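Local coordinates for caspase recruitment domain-containing protein 19 (PDB 4FH0) that associates with BCL10 through its caspase recruitment domain and plays a role in inhibiting the NF-kappa-B activation that BCL10 induces, at residues I33-R38 and Y86-P91; E80-L85 and P91-L96; E50-P55 and C64-H69; T15-L18 and G22-S25. The protein carries 2 engineered substitutions. One frame throughout, in Å; residues are numbered along the deposited sequence.

Contact 1: residues I33-R38 and Y86-P91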
loop_
_atom_site.group_PDB
_atom_site.type_symbol
_atom_site.label_atom_id
_atom_site.label_comp_id
_atom_site.label_asym_id
_atom_site.label_seq_id
_atom_site.Cartn_x
_atom_site.Cartn_y
_atom_site.Cartn_z
ATOM N N ILE A 33 3.477 5.110 2.527
ATOM C CA ILE A 33 3.588 6.035 1.415
ATOM C C ILE A 33 4.989 6.640 1.376
ATOM O O ILE A 33 5.614 6.746 0.312
ATOM C CB ILE A 33 2.517 7.109 1.507
ATOM C CG1 ILE A 33 1.182 6.502 1.093
ATOM C CG2 ILE A 33 2.849 8.318 0.619
ATOM C CD1 ILE A 33 0.016 7.309 1.549
ATOM N N LEU A 34 5.503 7.020 2.540
ATOM C CA LEU A 34 6.855 7.571 2.592
ATOM C C LEU A 34 7.901 6.562 2.137
ATOM O O LEU A 34 8.817 6.901 1.397
ATOM C CB LEU A 34 7.162 8.096 3.969
ATOM C CG LEU A 34 6.394 9.394 4.211
ATOM C CD1 LEU A 34 6.665 9.862 5.608
ATOM C CD2 LEU A 34 6.788 10.458 3.202
ATOM N N GLN A 35 7.738 5.317 2.544
ATOM C CA GLN A 35 8.629 4.251 2.119
ATOM C C GLN A 35 8.639 4.107 0.595
ATOM O O GLN A 35 9.675 3.859 -0.004
ATOM C CB GLN A 35 8.179 2.939 2.749
ATOM C CG GLN A 35 9.195 1.865 2.671
ATOM C CD GLN A 35 10.405 2.236 3.492
ATOM O OE1 GLN A 35 10.287 2.752 4.609
ATOM N NE2 GLN A 35 11.554 2.011 2.940
ATOM N N LEU A 36 7.468 4.277 -0.017
ATOM C CA LEU A 36 7.331 4.147 -1.456
ATOM C C LEU A 36 7.745 5.421 -2.214
ATOM O O LEU A 36 7.821 5.407 -3.442
ATOM C CB LEU A 36 5.893 3.813 -1.798
ATOM C CG LEU A 36 5.377 2.487 -1.279
ATOM C CD1 LEU A 36 3.863 2.366 -1.530
ATOM C CD2 LEU A 36 6.157 1.337 -1.928
ATOM N N ASN A 37 8.010 6.511 -1.492
ATOM C CA ASN A 37 8.354 7.787 -2.115
ATOM C C ASN A 37 9.817 8.195 -1.963
ATOM O O ASN A 37 10.398 8.777 -2.878
ATOM C CB ASN A 37 7.468 8.886 -1.512
ATOM C CG ASN A 37 7.943 10.280 -1.858
ATOM O OD1 ASN A 37 8.518 10.959 -1.027
ATOM N ND2 ASN A 37 7.690 10.718 -3.078
ATOM N N ARG A 38 10.421 7.855 -0.830
ATOM C CA ARG A 38 11.693 8.464 -0.453
ATOM C C ARG A 38 12.947 7.732 -0.886
ATOM O O ARG A 38 14.050 8.286 -0.736
ATOM C CB ARG A 38 11.744 8.663 1.058
ATOM C CG ARG A 38 10.819 9.726 1.561
ATOM C CD ARG A 38 11.320 11.110 1.251
ATOM N NE ARG A 38 12.487 11.433 2.065
ATOM C CZ ARG A 38 13.040 12.644 2.124
ATOM N NH1 ARG A 38 12.571 13.628 1.373
ATOM N NH2 ARG A 38 14.068 12.871 2.914
ATOM N N TYR A 86 5.530 -4.902 5.392
ATOM C CA TYR A 86 6.324 -5.599 6.406
ATOM C C TYR A 86 6.972 -4.613 7.366
ATOM O O TYR A 86 6.923 -4.785 8.592
ATOM C CB TYR A 86 7.422 -6.467 5.775
ATOM C CG TYR A 86 8.463 -6.882 6.794
ATOM C CD1 TYR A 86 8.199 -7.855 7.725
ATOM C CD2 TYR A 86 9.696 -6.266 6.828
ATOM C CE1 TYR A 86 9.133 -8.202 8.673
ATOM C CE2 TYR A 86 10.648 -6.606 7.770
ATOM C CZ TYR A 86 10.358 -7.573 8.691
ATOM O OH TYR A 86 11.282 -7.946 9.635
ATOM N N ILE A 87 7.576 -3.569 6.832
ATOM C CA ILE A 87 8.292 -2.609 7.694
ATOM C C ILE A 87 7.347 -1.884 8.658
ATOM O O ILE A 87 7.652 -1.766 9.855
ATOM C CB ILE A 87 9.080 -1.561 6.860
ATOM C CG1 ILE A 87 10.171 -2.267 6.059
ATOM C CG2 ILE A 87 9.658 -0.454 7.769
ATOM C CD1 ILE A 87 10.813 -1.392 5.025
ATOM N N HIS A 88 6.216 -1.387 8.141
ATOM C CA HIS A 88 5.356 -0.491 8.913
ATOM C C HIS A 88 4.060 -1.079 9.469
ATOM O O HIS A 88 3.377 -0.420 10.253
ATOM C CB HIS A 88 5.057 0.751 8.071
ATOM C CG HIS A 88 6.283 1.533 7.747
ATOM N ND1 HIS A 88 7.048 2.134 8.725
ATOM C CD2 HIS A 88 6.902 1.782 6.571
ATOM C CE1 HIS A 88 8.076 2.738 8.161
ATOM N NE2 HIS A 88 8.020 2.528 6.857
ATOM N N ALA A 89 3.709 -2.280 9.082
ATOM C CA ALA A 89 2.512 -2.951 9.558
ATOM C C ALA A 89 2.707 -4.445 9.665
ATOM O O ALA A 89 2.001 -5.171 9.152
ATOM C CB ALA A 89 1.319 -2.665 8.643
ATOM N N GLN A 90 3.752 -4.847 10.357
ATOM C CA GLN A 90 4.118 -6.253 10.374
ATOM C C GLN A 90 3.004 -7.219 10.793
ATOM O O GLN A 90 2.846 -8.258 10.170
ATOM C CB GLN A 90 5.391 -6.469 11.196
ATOM C CG GLN A 90 6.001 -7.842 10.971
ATOM C CD GLN A 90 5.422 -8.906 11.868
ATOM O OE1 GLN A 90 5.008 -8.637 13.001
ATOM N NE2 GLN A 90 5.364 -10.132 11.351
ATOM N N PRO A 91 2.239 -6.888 11.840
ATOM C CA PRO A 91 1.170 -7.815 12.214
ATOM C C PRO A 91 0.198 -8.081 11.069
ATOM O O PRO A 91 -0.180 -9.219 10.793
ATOM C CB PRO A 91 0.502 -7.097 13.380
ATOM C CG PRO A 91 1.613 -6.325 13.986
ATOM C CD PRO A 91 2.403 -5.817 12.831
#
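Gln35, near the end of helix 26-37, and Ile87, in the last turn of helix 75-88, are the closest backbone neighbours, yet their CA atoms are still 8.8 Å apart, a gap that only side chains can bridge. Gln35 does most of the reaching. Its CG stands anti to the backbone N (chi1 -165°), and a bend at chi2 then brings the terminal amide round to the other helix. There OE1 accepts a hydrogen bond of 3.2 Å from His88 NE2. OE1 lies close to the imidazole plane, while NE2 sits tilted 21° from the plane of the Gln35 carbonyl, and the amide and ring planes are 36° apart. This bond joins the second and fifth helices of the six-helix CARD bundle, a member of the death-fold superfamily, at the surface of the domain. Ile87 steadies the histidine: its CG2 lies over the centre of one imidazole face, 3.5 Å above the plane. The other branch of Ile87 turns to the glutamine, and CD1 packs against Gln35 CD at 4.0 Å, the two side chains meeting at about a right angle. Replacing Gln35 with an alanine would probably leave His88 NE2 without this acceptor and Ile87 CD1 without the amide it packs on. Arg31 and Ile32 also touch His88, while Arg83 and Ala84 lie against Gln35.

Contact 2: residues E80-L85 and P91-L96. With SO4 (sulfate ion), chain C; SO4 (sulfate ion), chain D.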
loop_
_atom_site.group_PDB
_atom_site.type_symbol
_atom_site.label_atom_id
_atom_site.label_comp_id
_atom_site.label_asym_id
_atom_site.label_seq_id
_atom_site.Cartn_x
_atom_site.Cartn_y
_atom_site.Cartn_z
ATOM N N GLU A 80 7.416 -3.878 -3.830
ATOM C CA GLU A 80 7.848 -2.838 -2.915
ATOM C C GLU A 80 6.770 -2.534 -1.890
ATOM O O GLU A 80 7.080 -2.259 -0.739
ATOM C CB GLU A 80 8.264 -1.577 -3.681
ATOM C CG GLU A 80 9.474 -1.784 -4.572
ATOM C CD GLU A 80 10.741 -2.138 -3.794
ATOM O OE1 GLU A 80 10.879 -1.752 -2.614
ATOM O OE2 GLU A 80 11.611 -2.802 -4.379
ATOM N N PHE A 81 5.507 -2.566 -2.300
ATOM C CA PHE A 81 4.434 -2.370 -1.346
ATOM C C PHE A 81 4.497 -3.421 -0.238
ATOM O O PHE A 81 4.354 -3.094 0.935
ATOM C CB PHE A 81 3.062 -2.398 -2.021
ATOM C CG PHE A 81 1.947 -2.381 -1.039
ATOM C CD1 PHE A 81 1.564 -1.203 -0.420
ATOM C CD2 PHE A 81 1.292 -3.551 -0.707
ATOM C CE1 PHE A 81 0.527 -1.202 0.518
ATOM C CE2 PHE A 81 0.301 -3.550 0.252
ATOM C CZ PHE A 81 -0.094 -2.377 0.853
ATOM N N TYR A 82 4.684 -4.694 -0.594
ATOM C CA TYR A 82 4.744 -5.733 0.432
ATOM C C TYR A 82 5.909 -5.519 1.375
ATOM O O TYR A 82 5.790 -5.770 2.570
ATOM C CB TYR A 82 4.771 -7.131 -0.168
ATOM C CG TYR A 82 3.373 -7.593 -0.535
ATOM C CD1 TYR A 82 2.863 -7.418 -1.808
ATOM C CD2 TYR A 82 2.551 -8.173 0.408
ATOM C CE1 TYR A 82 1.575 -7.819 -2.118
ATOM C CE2 TYR A 82 1.268 -8.594 0.096
ATOM C CZ TYR A 82 0.774 -8.406 -1.157
ATOM O OH TYR A 82 -0.522 -8.785 -1.476
ATOM N N ARG A 83 7.039 -5.056 0.859
ATOM C CA ARG A 83 8.151 -4.763 1.739
ATOM C C ARG A 83 7.795 -3.616 2.685
ATOM O O ARG A 83 8.065 -3.676 3.885
ATOM C CB ARG A 83 9.419 -4.439 0.957
ATOM C CG ARG A 83 10.546 -4.006 1.915
ATOM C CD ARG A 83 11.905 -4.117 1.273
ATOM N NE ARG A 83 12.957 -3.416 2.018
ATOM C CZ ARG A 83 13.271 -2.138 1.822
ATOM N NH1 ARG A 83 12.607 -1.421 0.922
ATOM N NH2 ARG A 83 14.244 -1.571 2.511
ATOM N N ALA A 84 7.153 -2.576 2.169
ATOM C CA ALA A 84 6.761 -1.441 2.997
ATOM C C ALA A 84 5.761 -1.855 4.070
ATOM O O ALA A 84 5.783 -1.365 5.210
ATOM C CB ALA A 84 6.177 -0.324 2.114
ATOM N N LEU A 85 4.851 -2.746 3.702
ATOM C CA LEU A 85 3.876 -3.277 4.646
ATOM C C LEU A 85 4.549 -4.083 5.751
ATOM O O LEU A 85 4.187 -3.987 6.922
ATOM C CB LEU A 85 2.856 -4.142 3.906
ATOM C CG LEU A 85 1.621 -4.572 4.674
ATOM C CD1 LEU A 85 0.664 -3.417 4.884
ATOM C CD2 LEU A 85 0.931 -5.731 3.945
ATOM N N PRO A 91 2.239 -6.888 11.840
ATOM C CA PRO A 91 1.170 -7.815 12.214
ATOM C C PRO A 91 0.198 -8.081 11.069
ATOM O O PRO A 91 -0.180 -9.219 10.793
ATOM C CB PRO A 91 0.502 -7.097 13.380
ATOM C CG PRO A 91 1.613 -6.325 13.986
ATOM C CD PRO A 91 2.403 -5.817 12.831
ATOM N N LEU A 92 -0.202 -7.034 10.378
ATOM C CA LEU A 92 -1.106 -7.200 9.245
ATOM C C LEU A 92 -0.440 -7.996 8.116
ATOM O O LEU A 92 -1.029 -8.914 7.536
ATOM C CB LEU A 92 -1.636 -5.846 8.758
ATOM C CG LEU A 92 -2.551 -5.960 7.545
ATOM C CD1 LEU A 92 -3.769 -6.827 7.812
ATOM C CD2 LEU A 92 -2.977 -4.553 7.133
ATOM N N HIS A 93 0.800 -7.632 7.825
ATOM C CA HIS A 93 1.592 -8.295 6.799
ATOM C C HIS A 93 1.612 -9.795 7.020
ATOM O O HIS A 93 1.423 -10.572 6.091
ATOM C CB HIS A 93 3.001 -7.715 6.807
ATOM C CG HIS A 93 3.919 -8.315 5.788
ATOM N ND1 HIS A 93 4.664 -9.451 6.030
ATOM C CD2 HIS A 93 4.238 -7.909 4.535
ATOM C CE1 HIS A 93 5.389 -9.729 4.958
ATOM N NE2 HIS A 93 5.167 -8.796 4.046
ATOM N N SER A 94 1.799 -10.209 8.266
ATOM C CA SER A 94 1.899 -11.620 8.576
ATOM C C SER A 94 0.556 -12.356 8.424
ATOM O O SER A 94 0.526 -13.552 8.201
ATOM C CB SER A 94 2.471 -11.816 9.984
ATOM O OG SER A 94 1.567 -11.384 10.978
ATOM N N ARG A 95 -0.553 -11.640 8.496
ATOM C CA ARG A 95 -1.884 -12.253 8.496
ATOM C C ARG A 95 -2.538 -12.295 7.114
ATOM O O ARG A 95 -3.608 -12.851 6.953
ATOM C CB ARG A 95 -2.811 -11.469 9.426
ATOM C CG ARG A 95 -2.483 -11.546 10.901
ATOM C CD ARG A 95 -3.339 -10.560 11.676
ATOM N NE ARG A 95 -4.743 -10.967 11.698
ATOM C CZ ARG A 95 -5.778 -10.133 11.605
ATOM N NH1 ARG A 95 -5.590 -8.824 11.469
ATOM N NH2 ARG A 95 -7.012 -10.616 11.634
ATOM N N LEU A 96 -1.922 -11.696 6.107
ATOM C CA LEU A 96 -2.581 -11.633 4.800
ATOM C C LEU A 96 -2.821 -12.998 4.175
ATOM O O LEU A 96 -1.997 -13.877 4.294
ATOM C CB LEU A 96 -1.756 -10.797 3.851
ATOM C CG LEU A 96 -1.687 -9.329 4.216
ATOM C CD1 LEU A 96 -0.845 -8.635 3.180
ATOM C CD2 LEU A 96 -3.090 -8.738 4.315
HETATM S S SO4 C . 6.429 -10.611 1.573
HETATM O O1 SO4 C . 4.967 -10.598 1.692
HETATM O O2 SO4 C . 6.804 -11.185 0.285
HETATM O O3 SO4 C . 6.972 -9.269 1.740
HETATM O O4 SO4 C . 6.989 -11.452 2.648
HETATM S S SO4 D . -9.179 -7.766 12.363
HETATM O O1 SO4 D . -9.512 -8.962 11.603
HETATM O O2 SO4 D . -8.135 -6.986 11.664
HETATM O O3 SO4 D . -10.374 -6.919 12.386
HETATM O O4 SO4 D . -8.775 -8.081 13.727
#
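Leu85 lies across His93, its CD2 methyl 3.9 Å from His93 CA and its CG 4.0 Å from His93 CB, so that the base of the histidine side chain rests on the leucine. The same CD2 meets Leu96 CD1 tip to tip at 3.5 Å, tighter than usual for two methyl groups. Leu96 CD1 also touches Tyr82 CE2, while the other branch of Leu85 extends to Leu92. These residues pack the fifth helix of the CARD bundle, 75-88, against the short helix 90-95; the axes of 80-85 and 91-95 run at 127° to each other. Ile32, Leu18 and Leu24 close over the leucines from other parts of the fold, and the Tyr82 hydroxyl is hydrogen-bonded to Asp14. The imidazole of His93 turns to polar partners. Its CG is anti to the backbone N (chi1 -180°), which carries the ring back toward helix 75-88, where CD2 comes within 3.3 Å of Tyr82 O. NE2 points on to a sulfate, probably from the crystallisation liquor, and donates to its O3 at 3.0 Å, the oxygen lying in the ring plane. Tyr7, Arg10 and Arg99 also bond to that ion. At the C-terminal end of the short helix, Arg95 holds a second sulfate through NH1 and NH2 in a nearly straight two-pronged pair of bonds. With NE2 donating to an anion, the sulfate is likely to favour the doubly protonated form of His93, while the leucines beneath contribute purely apolar contact.

Contact 3: residues E50-P55 and C64-H69. Engineered in segment 64-69: Met67 (natural residue Leu).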
loop_
_atom_site.group_PDB
_atom_site.type_symbol
_atom_site.label_atom_id
_atom_site.label_comp_id
_atom_site.label_asym_id
_atom_site.label_seq_id
_atom_site.Cartn_x
_atom_site.Cartn_y
_atom_site.Cartn_z
ATOM N N GLU A 50 1.451 12.968 -1.863
ATOM C CA GLU A 50 0.613 13.950 -1.197
ATOM C C GLU A 50 -0.857 13.614 -1.395
ATOM O O GLU A 50 -1.650 13.752 -0.485
ATOM C CB GLU A 50 0.921 15.369 -1.688
ATOM C CG GLU A 50 2.331 15.856 -1.374
ATOM C CD GLU A 50 2.697 15.832 0.104
ATOM O OE1 GLU A 50 1.813 15.948 0.991
ATOM O OE2 GLU A 50 3.911 15.708 0.378
ATOM N N LYS A 51 -1.215 13.162 -2.590
ATOM C CA LYS A 51 -2.577 12.729 -2.868
ATOM C C LYS A 51 -3.000 11.594 -1.926
ATOM O O LYS A 51 -4.097 11.626 -1.342
ATOM C CB LYS A 51 -2.674 12.267 -4.328
ATOM C CG LYS A 51 -4.006 11.643 -4.712
ATOM C CD LYS A 51 -4.050 11.331 -6.194
ATOM N N PHE A 52 -2.147 10.584 -1.771
ATOM C CA PHE A 52 -2.508 9.452 -0.928
ATOM C C PHE A 52 -2.451 9.733 0.578
ATOM O O PHE A 52 -2.982 8.952 1.358
ATOM C CB PHE A 52 -1.674 8.239 -1.316
ATOM C CG PHE A 52 -1.998 7.706 -2.694
ATOM C CD1 PHE A 52 -3.296 7.380 -3.051
ATOM C CD2 PHE A 52 -1.006 7.529 -3.637
ATOM C CE1 PHE A 52 -3.582 6.908 -4.307
ATOM C CE2 PHE A 52 -1.303 7.023 -4.904
ATOM C CZ PHE A 52 -2.590 6.730 -5.226
ATOM N N ARG A 53 -1.827 10.844 0.966
ATOM C CA ARG A 53 -1.740 11.287 2.361
ATOM C C ARG A 53 -2.763 12.390 2.668
ATOM O O ARG A 53 -2.806 12.905 3.787
ATOM C CB ARG A 53 -0.314 11.805 2.677
ATOM C CG ARG A 53 0.807 10.752 2.712
ATOM C CD ARG A 53 2.204 11.412 2.610
ATOM N NE ARG A 53 2.565 12.131 3.828
ATOM C CZ ARG A 53 3.085 11.556 4.908
ATOM N NH1 ARG A 53 3.317 10.247 4.924
ATOM N NH2 ARG A 53 3.371 12.286 5.975
ATOM N N ASN A 54 -3.565 12.770 1.677
ATOM C CA ASN A 54 -4.470 13.910 1.804
ATOM C C ASN A 54 -5.463 13.707 2.931
ATOM O O ASN A 54 -6.324 12.830 2.856
ATOM C CB ASN A 54 -5.201 14.135 0.479
ATOM C CG ASN A 54 -6.192 15.265 0.544
ATOM O OD1 ASN A 54 -6.281 15.954 1.542
ATOM N ND2 ASN A 54 -6.961 15.438 -0.510
ATOM N N PRO A 55 -5.366 14.535 3.986
ATOM C CA PRO A 55 -6.240 14.296 5.131
ATOM C C PRO A 55 -7.729 14.541 4.834
ATOM O O PRO A 55 -8.559 14.095 5.609
ATOM C CB PRO A 55 -5.747 15.319 6.167
ATOM C CG PRO A 55 -4.395 15.677 5.762
ATOM C CD PRO A 55 -4.369 15.578 4.269
ATOM N N CYS A 64 -7.837 2.231 -1.362
ATOM C CA CYS A 64 -8.322 1.532 -2.535
ATOM C C CYS A 64 -7.689 2.123 -3.789
ATOM O O CYS A 64 -7.351 1.394 -4.720
ATOM C CB CYS A 64 -9.842 1.620 -2.625
ATOM S SG CYS A 64 -10.745 0.649 -1.380
ATOM N N ASP A 65 -7.546 3.444 -3.830
ATOM C CA ASP A 65 -6.919 4.080 -4.985
ATOM C C ASP A 65 -5.437 3.713 -5.066
ATOM O O ASP A 65 -4.912 3.507 -6.145
ATOM C CB ASP A 65 -7.107 5.602 -4.956
ATOM C CG ASP A 65 -8.523 6.017 -5.241
ATOM O OD1 ASP A 65 -9.327 5.175 -5.688
ATOM O OD2 ASP A 65 -8.822 7.204 -5.005
ATOM N N LEU A 66 -4.771 3.601 -3.924
ATOM C CA LEU A 66 -3.374 3.168 -3.911
ATOM C C LEU A 66 -3.268 1.744 -4.446
ATOM O O LEU A 66 -2.381 1.437 -5.245
ATOM C CB LEU A 66 -2.788 3.275 -2.501
ATOM C CG LEU A 66 -1.336 2.796 -2.390
ATOM C CD1 LEU A 66 -0.394 3.577 -3.255
ATOM C CD2 LEU A 66 -0.889 2.851 -0.926
HETATM N N MSE A 67 -4.165 0.866 -4.008
HETATM C CA MSE A 67 -4.126 -0.499 -4.509
HETATM C C MSE A 67 -4.308 -0.548 -6.012
HETATM O O MSE A 67 -3.599 -1.281 -6.688
HETATM C CB MSE A 67 -5.195 -1.368 -3.853
HETATM C CG MSE A 67 -5.089 -1.465 -2.350
HETATM SE SE MSE A 67 -3.364 -2.178 -1.724
HETATM C CE MSE A 67 -2.617 -0.522 -1.060
ATOM N N SER A 68 -5.244 0.241 -6.540
ATOM C CA SER A 68 -5.453 0.275 -7.977
ATOM C C SER A 68 -4.214 0.778 -8.691
ATOM O O SER A 68 -3.847 0.270 -9.742
ATOM C CB SER A 68 -6.638 1.164 -8.320
ATOM O OG SER A 68 -7.829 0.640 -7.779
ATOM N N HIS A 69 -3.595 1.810 -8.141
ATOM C CA HIS A 69 -2.385 2.363 -8.709
ATOM C C HIS A 69 -1.266 1.326 -8.789
ATOM O O HIS A 69 -0.620 1.185 -9.826
ATOM C CB HIS A 69 -1.967 3.563 -7.866
ATOM C CG HIS A 69 -0.690 4.199 -8.308
ATOM N ND1 HIS A 69 -0.660 5.410 -8.957
ATOM C CD2 HIS A 69 0.597 3.807 -8.181
ATOM C CE1 HIS A 69 0.594 5.732 -9.220
ATOM N NE2 HIS A 69 1.376 4.770 -8.775
#
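Phe52 stands out from the last turn of helix 46-52, and three residues of helix 59-73 surround its ring from different directions. Over one face comes Leu66: its CD1 methyl sits 4.2 Å from the ring centroid, 21° off the normal, a CH-pi contact displaced toward CD2 and CE2. Leu66 N lies on that same face, 3.5 Å from Phe52 CE1, so the ring rests on the helix backbone as well as on a side chain. At the rim, Asp65 CB lies in the plane of the ring, 3.8 Å from Phe52 CE1. Beyond CZ stands the imidazole of His69, turned almost square to the phenyl: the planes are 82° apart and the centroids 5.9 Å, an offset edge-to-face pair in which Phe52 offers its edge and His69 its face. With CG anti to the carbonyl carbon (chi1 -67°), the Phe52 ring is directed toward helix 59-73. Ile33 and Leu44 add further apolar cover to the phenylalanine, and its backbone O accepts from Arg62. One aromatic side chain thus knits the short third helix to the long fourth, the kind of interhelical packing on which the CARD's six-helix death-fold bundle is built.

Contact 4: residues T15-L18 and G22-S25. Engineered in segment 15-18: Met17 (natural residue Phe). With SO4 (sulfate ion), chain D.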
loop_
_atom_site.group_PDB
_atom_site.type_symbol
_atom_site.label_atom_id
_atom_site.label_comp_id
_atom_site.label_asym_id
_atom_site.label_seq_id
_atom_site.Cartn_x
_atom_site.Cartn_y
_atom_site.Cartn_z
ATOM N N THR A 15 -6.387 -7.366 -1.448
ATOM C CA THR A 15 -6.960 -6.019 -1.411
ATOM C C THR A 15 -8.192 -5.856 -0.521
ATOM O O THR A 15 -8.247 -4.927 0.292
ATOM C CB THR A 15 -7.175 -5.448 -2.839
ATOM O OG1 THR A 15 -5.906 -5.065 -3.372
ATOM C CG2 THR A 15 -8.062 -4.226 -2.815
ATOM N N PRO A 16 -9.176 -6.749 -0.639
ATOM C CA PRO A 16 -10.335 -6.592 0.251
ATOM C C PRO A 16 -9.980 -6.633 1.744
ATOM O O PRO A 16 -10.490 -5.814 2.512
ATOM C CB PRO A 16 -11.272 -7.729 -0.197
ATOM C CG PRO A 16 -10.921 -7.926 -1.600
ATOM C CD PRO A 16 -9.434 -7.746 -1.687
HETATM N N MSE A 17 -9.069 -7.502 2.158
HETATM C CA MSE A 17 -8.656 -7.512 3.556
HETATM C C MSE A 17 -7.873 -6.248 3.926
HETATM O O MSE A 17 -8.135 -5.638 4.953
HETATM C CB MSE A 17 -7.850 -8.768 3.870
HETATM C CG MSE A 17 -8.746 -9.972 4.091
HETATM SE SE MSE A 17 -7.799 -11.474 4.877
HETATM C CE MSE A 17 -7.347 -10.656 6.584
ATOM N N LEU A 18 -6.895 -5.882 3.108
ATOM C CA LEU A 18 -6.053 -4.699 3.356
ATOM C C LEU A 18 -6.858 -3.428 3.525
ATOM O O LEU A 18 -6.485 -2.546 4.300
ATOM C CB LEU A 18 -5.052 -4.494 2.194
ATOM C CG LEU A 18 -3.814 -5.382 2.182
ATOM C CD1 LEU A 18 -3.177 -5.327 0.807
ATOM C CD2 LEU A 18 -2.838 -4.891 3.222
ATOM N N GLY A 22 -10.175 -0.560 9.848
ATOM C CA GLY A 22 -9.429 -0.973 11.020
ATOM C C GLY A 22 -8.135 -1.716 10.710
ATOM O O GLY A 22 -7.279 -1.869 11.567
ATOM N N ARG A 23 -7.942 -2.156 9.487
ATOM C CA ARG A 23 -6.760 -2.967 9.204
ATOM C C ARG A 23 -5.473 -2.142 9.174
ATOM O O ARG A 23 -4.459 -2.565 9.734
ATOM C CB ARG A 23 -7.000 -3.767 7.945
ATOM C CG ARG A 23 -8.151 -4.840 8.186
ATOM C CD ARG A 23 -7.531 -6.128 8.299
ATOM N NE ARG A 23 -8.414 -7.179 8.784
ATOM C CZ ARG A 23 -9.432 -7.721 8.122
ATOM N NH1 ARG A 23 -9.837 -7.255 6.945
ATOM N NH2 ARG A 23 -10.062 -8.741 8.676
ATOM N N LEU A 24 -5.528 -0.974 8.546
ATOM C CA LEU A 24 -4.406 -0.064 8.510
ATOM C C LEU A 24 -4.848 1.272 9.087
ATOM O O LEU A 24 -5.933 1.780 8.786
ATOM C CB LEU A 24 -3.903 0.124 7.082
ATOM C CG LEU A 24 -3.097 -1.040 6.526
ATOM C CD1 LEU A 24 -2.957 -0.908 5.028
ATOM C CD2 LEU A 24 -1.732 -1.082 7.194
ATOM N N SER A 25 -4.001 1.838 9.930
ATOM C CA SER A 25 -4.235 3.171 10.459
ATOM C C SER A 25 -3.651 4.241 9.557
ATOM O O SER A 25 -2.798 3.963 8.714
ATOM C CB SER A 25 -3.608 3.317 11.830
ATOM O OG SER A 25 -2.204 3.327 11.710
HETATM S S SO4 D . -9.179 -7.766 12.363
HETATM O O1 SO4 D . -9.512 -8.962 11.603
HETATM O O2 SO4 D . -8.135 -6.986 11.664
HETATM O O3 SO4 D . -10.374 -6.919 12.386
HETATM O O4 SO4 D . -8.775 -8.081 13.727
HETATM O O HOH W 1 -12.060 -7.111 4.600
HETATM O O HOH W 2 -7.530 -0.699 6.143
#
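Leu18 and Leu24 form the buried side of this contact, Arg23 and Met17 the side that faces solvent. Within, Leu24 CD1 lies 4.0 Å from Leu18 O and 4.4 Å from Leu18 CD2; Leu92, Leu85 and the engineered Met67 pack round the pair. Even here the backbones do not bond directly: a water accepts a hydrogen bond from Leu24 N and donates one to Leu18 O. The outer side is held by polar reach. Arg23 bends at chi2 (-105°), which brings its chain past Met17 O, and NH1 donates to Met17 O at 3.1 Å, in the carbonyl plane on a lone pair. A second water links NH1 to Pro16 O. The other edge of the guanidinium meets a sulfate, with NE 2.9 Å from O2 and NH2 3.0 Å from O1; Arg95 binds the same ion. Met17 is an engineered selenomethionine; in one of its two conformers, so this contact is not certain, CE lies 3.9 Å above the centre of the Arg23 guanidinium face. A leucine in place of Arg23 would probably leave Met17 O without this donor and take two bonds from the sulfate. The contact joins the kinked end of helix 7-18, a kink in the first helix being a feature of CARDs, to the loop that leads into helix 26-37.

Contact 2 is the most buried of the four and contact 1 the most superficial; contacts 3 and 4 lie between. Contacts 1 and 2 both use helix 75-88: contact 1 ties it to helix 26-37 and contact 2 to helix 90-95, yet one relies on a polar bond between side chains and the other on methyl packing beside a histidine that meets a sulfate. Contact 3, about 17 Å from contact 2 between centres and across the middle of the chain, centres on an aromatic ring that a leucine methyl covers. Phe81 and the engineered Met67 join those two sides. Contacts 2 and 4 meet through Leu92, Leu24 and Leu18 inside, and outside through a sulfate that Arg95 and Arg23 both hold.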